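Local coordinates for 33-36 kDa outer membrane protein (Acinetobacter baumannii, PDB 6GIE) that probably acts as a porin, forming a beta-barrel channel in the outer membrane, with a possible link to carbapenem susceptibility, at residues P111-A116 with T192-Y197. Residues are numbered along the deposited sequence; the frame is centred on the assembly and turned at random.
Sequences PVYASA and TARTKY
Tyr113 OH has two polar neighbours: it is hydrogen-bonded to Glu102 on the adjoining strand 94-105, and Arg194 NH2 stands 3.0 Å from the same oxygen. The angle to NH2 is poor, so this second approach is a close polar contact and not a hydrogen bond. From the guanidinium's side, the phenol oxygen arrives at the edge, in the plane of the group. NH2 reaches the ring obliquely, 3.6 Å from Tyr113 CZ and 3.7 Å from CE1. The two side chains cross at about a right angle, with ring and guanidinium planes 77° apart; this is no stack. Tyr113 carries CG anti to its own nitrogen (chi1 171°), which puts the hydroxyl beside the guanidinium of Arg194, while Tyr104 packs edge-to-face with the ring. On Arg194, CG lies between backbone N and carbonyl carbon (chi1 75°), and the chain then runs extended to NE. The backbones stay well apart, 11.8 Å between Tyr113 CA and Thr195 CA, and the two long side chains bridge the distance. The stronger partner of Arg194 is Glu140, salt-bridged to NE; Glu211 forms a long, weak ion pair with NH1. These carboxylates probably offset the guanidinium's positive charge. Ser115 OG hydrogen-bonds the other carboxylate oxygen of Glu140, so this glutamate links both segments and would help fix the guanidinium beside the phenol. Only 69 Å² is buried in all, because just these two side chains meet; the cluster of acids and bases is consistent with the charged lining of a porin barrel's interior. Strands 135-146 and 149-157 lie between 112-121 and 190-200 in the antiparallel wall: Tyr113 and Ser115 pair by backbone with 135-146, Tyr113 also touches Leu150 on 149-157, and Arg194 leans on Phe213 of strand 207-216.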
ATOM      1  N   PRO A 111      -8.943 -18.224   6.082  1.00 30.19           N
ATOM      2  CA  PRO A 111      -8.086 -17.285   6.805  1.00 28.18           C
ATOM      3  C   PRO A 111      -8.842 -15.977   6.930  1.00 27.35           C
ATOM      4  O   PRO A 111      -9.493 -15.530   5.983  1.00 32.95           O
ATOM      5  CB  PRO A 111      -6.862 -17.155   5.905  1.00 27.12           C
ATOM      6  CG  PRO A 111      -6.881 -18.441   5.088  1.00 29.52           C
ATOM      7  CD  PRO A 111      -8.302 -18.729   4.850  1.00 27.15           C
ATOM      8  N   VAL A 112      -8.767 -15.390   8.105  1.00 25.28           N
ATOM      9  CA  VAL A 112      -9.438 -14.149   8.432  1.00 24.33           C
ATOM     10  C   VAL A 112      -8.344 -13.040   8.636  1.00 21.37           C
ATOM     11  O   VAL A 112      -7.186 -13.311   8.771  1.00 19.72           O
ATOM     12  CB  VAL A 112     -10.349 -14.479   9.651  1.00 34.91           C
ATOM     13  CG1 VAL A 112     -10.469 -13.352  10.669  1.00 31.54           C
ATOM     14  CG2 VAL A 112     -11.712 -15.021   9.137  1.00 35.02           C
ATOM     15  N   TYR A 113      -8.735 -11.789   8.581  1.00 20.17           N
ATOM     16  CA  TYR A 113      -7.840 -10.686   8.502  1.00 19.92           C
ATOM     17  C   TYR A 113      -8.507  -9.495   9.166  1.00 19.18           C
ATOM     18  O   TYR A 113      -9.719  -9.312   9.004  1.00 19.18           O
ATOM     19  CB  TYR A 113      -7.586 -10.348   7.053  1.00 19.17           C
ATOM     20  CG  TYR A 113      -6.825  -9.050   6.850  1.00 20.15           C
ATOM     21  CD1 TYR A 113      -7.495  -7.836   6.727  1.00 19.30           C
ATOM     22  CD2 TYR A 113      -5.446  -9.038   6.733  1.00 19.96           C
ATOM     23  CE1 TYR A 113      -6.818  -6.667   6.558  1.00 17.35           C
ATOM     24  CE2 TYR A 113      -4.766  -7.863   6.569  1.00 18.04           C
ATOM     25  CZ  TYR A 113      -5.476  -6.671   6.475  1.00 19.00           C
ATOM     26  OH  TYR A 113      -4.812  -5.462   6.222  1.00 18.65           O
ATOM     27  N   ALA A 114      -7.735  -8.747   9.968  1.00 17.13           N
ATOM     28  CA  ALA A 114      -8.205  -7.509  10.547  1.00 17.42           C
ATOM     29  C   ALA A 114      -7.131  -6.458  10.524  1.00 18.71           C
ATOM     30  O   ALA A 114      -5.954  -6.807  10.549  1.00 19.68           O
ATOM     31  CB  ALA A 114      -8.650  -7.762  11.920  1.00 18.66           C
ATOM     32  N   SER A 115      -7.521  -5.182  10.398  1.00 19.30           N
ATOM     33  CA  SER A 115      -6.544  -4.108  10.446  1.00 18.97           C
ATOM     34  C   SER A 115      -7.061  -2.950  11.219  1.00 18.65           C
ATOM     35  O   SER A 115      -8.240  -2.743  11.312  1.00 17.42           O
ATOM     36  CB  SER A 115      -6.129  -3.633   9.057  1.00 18.95           C
ATOM     37  OG  SER A 115      -6.937  -2.520   8.630  1.00 22.52           O
ATOM     38  N   ALA A 116      -6.116  -2.207  11.782  1.00 19.43           N
ATOM     39  CA  ALA A 116      -6.373  -1.023  12.587  1.00 21.48           C
ATOM     40  C   ALA A 116      -5.243   0.002  12.319  1.00 22.66           C
ATOM     41  O   ALA A 116      -4.054  -0.380  12.188  1.00 19.24           O
ATOM     42  CB  ALA A 116      -6.402  -1.395  14.072  1.00 21.81           C
ATOM     43  N   THR A 192     -15.645   1.353   4.226  1.00 31.83           N
ATOM     44  CA  THR A 192     -14.701   1.077   3.161  1.00 28.31           C
ATOM     45  C   THR A 192     -14.763  -0.348   2.756  1.00 26.17           C
ATOM     46  O   THR A 192     -15.196  -1.230   3.526  1.00 22.77           O
ATOM     47  CB  THR A 192     -13.273   1.343   3.610  1.00 32.01           C
ATOM     48  OG1 THR A 192     -12.943   0.455   4.687  1.00 27.63           O
ATOM     49  CG2 THR A 192     -13.136   2.802   4.057  1.00 34.97           C
ATOM     50  N   ALA A 193     -14.284  -0.593   1.548  1.00 23.58           N
ATOM     51  CA  ALA A 193     -14.192  -1.956   1.054  1.00 24.06           C
ATOM     52  C   ALA A 193     -12.964  -2.023   0.276  1.00 24.15           C
ATOM     53  O   ALA A 193     -12.637  -1.061  -0.467  1.00 25.80           O
ATOM     54  CB  ALA A 193     -15.365  -2.328   0.138  1.00 24.64           C
ATOM     55  N   ARG A 194     -12.299  -3.175   0.358  1.00 22.44           N
ATOM     56  CA  ARG A 194     -11.206  -3.370  -0.545  1.00 21.73           C
ATOM     57  C   ARG A 194     -10.829  -4.814  -0.821  1.00 20.60           C
ATOM     58  O   ARG A 194     -11.068  -5.757  -0.017  1.00 16.96           O
ATOM     59  CB  ARG A 194     -10.002  -2.564  -0.011  1.00 27.08           C
ATOM     60  CG  ARG A 194      -9.259  -3.112   1.167  1.00 24.80           C
ATOM     61  CD  ARG A 194      -7.956  -2.297   1.452  1.00 27.40           C
ATOM     62  NE  ARG A 194      -7.362  -2.888   2.660  1.00 19.35           N
ATOM     63  CZ  ARG A 194      -6.454  -3.836   2.640  1.00 18.55           C
ATOM     64  NH1 ARG A 194      -5.890  -4.218   1.512  1.00 23.09           N
ATOM     65  NH2 ARG A 194      -6.038  -4.367   3.763  1.00 21.00           N
ATOM     66  N   THR A 195     -10.101  -4.962  -1.916  1.00 17.17           N
ATOM     67  CA  THR A 195      -9.636  -6.268  -2.301  1.00 16.75           C
ATOM     68  C   THR A 195      -8.203  -6.219  -2.690  1.00 14.30           C
ATOM     69  O   THR A 195      -7.751  -5.186  -3.115  1.00 12.20           O
ATOM     70  CB  THR A 195     -10.426  -6.832  -3.503  1.00 19.19           C
ATOM     71  OG1 THR A 195     -10.222  -6.029  -4.647  1.00 19.44           O
ATOM     72  CG2 THR A 195     -11.868  -6.877  -3.215  1.00 21.18           C
ATOM     73  N   LYS A 196      -7.511  -7.338  -2.502  1.00 13.59           N
ATOM     74  CA  LYS A 196      -6.168  -7.483  -2.928  1.00 14.81           C
ATOM     75  C   LYS A 196      -5.857  -8.862  -3.484  1.00 13.71           C
ATOM     76  O   LYS A 196      -6.177  -9.888  -2.876  1.00 12.14           O
ATOM     77  CB  LYS A 196      -5.198  -7.236  -1.742  1.00 18.39           C
ATOM     78  CG  LYS A 196      -3.705  -7.057  -2.151  1.00 18.30           C
ATOM     79  CD  LYS A 196      -2.896  -6.594  -0.901  1.00 25.23           C
ATOM     80  CE  LYS A 196      -1.399  -6.749  -0.976  1.00 22.52           C
ATOM     81  NZ  LYS A 196      -0.870  -5.848  -2.002  1.00 21.23           N
ATOM     82  N   TYR A 197      -5.137  -8.890  -4.612  1.00 13.65           N
ATOM     83  CA  TYR A 197      -4.719 -10.197  -5.169  1.00 13.90           C
ATOM     84  C   TYR A 197      -3.292 -10.167  -5.567  1.00 12.88           C
ATOM     85  O   TYR A 197      -2.833  -9.170  -6.124  1.00 11.21           O
ATOM     86  CB  TYR A 197      -5.592 -10.606  -6.410  1.00 16.42           C
ATOM     87  CG  TYR A 197      -5.158 -11.932  -7.046  1.00 18.49           C
ATOM     88  CD1 TYR A 197      -5.441 -13.147  -6.433  1.00 21.64           C
ATOM     89  CD2 TYR A 197      -4.501 -11.966  -8.251  1.00 21.91           C
ATOM     90  CE1 TYR A 197      -5.058 -14.329  -7.024  1.00 23.52           C
ATOM     91  CE2 TYR A 197      -4.136 -13.161  -8.844  1.00 21.61           C
ATOM     92  CZ  TYR A 197      -4.412 -14.316  -8.223  1.00 23.47           C
ATOM     93  OH  TYR A 197      -3.999 -15.482  -8.772  1.00 32.39           O
TER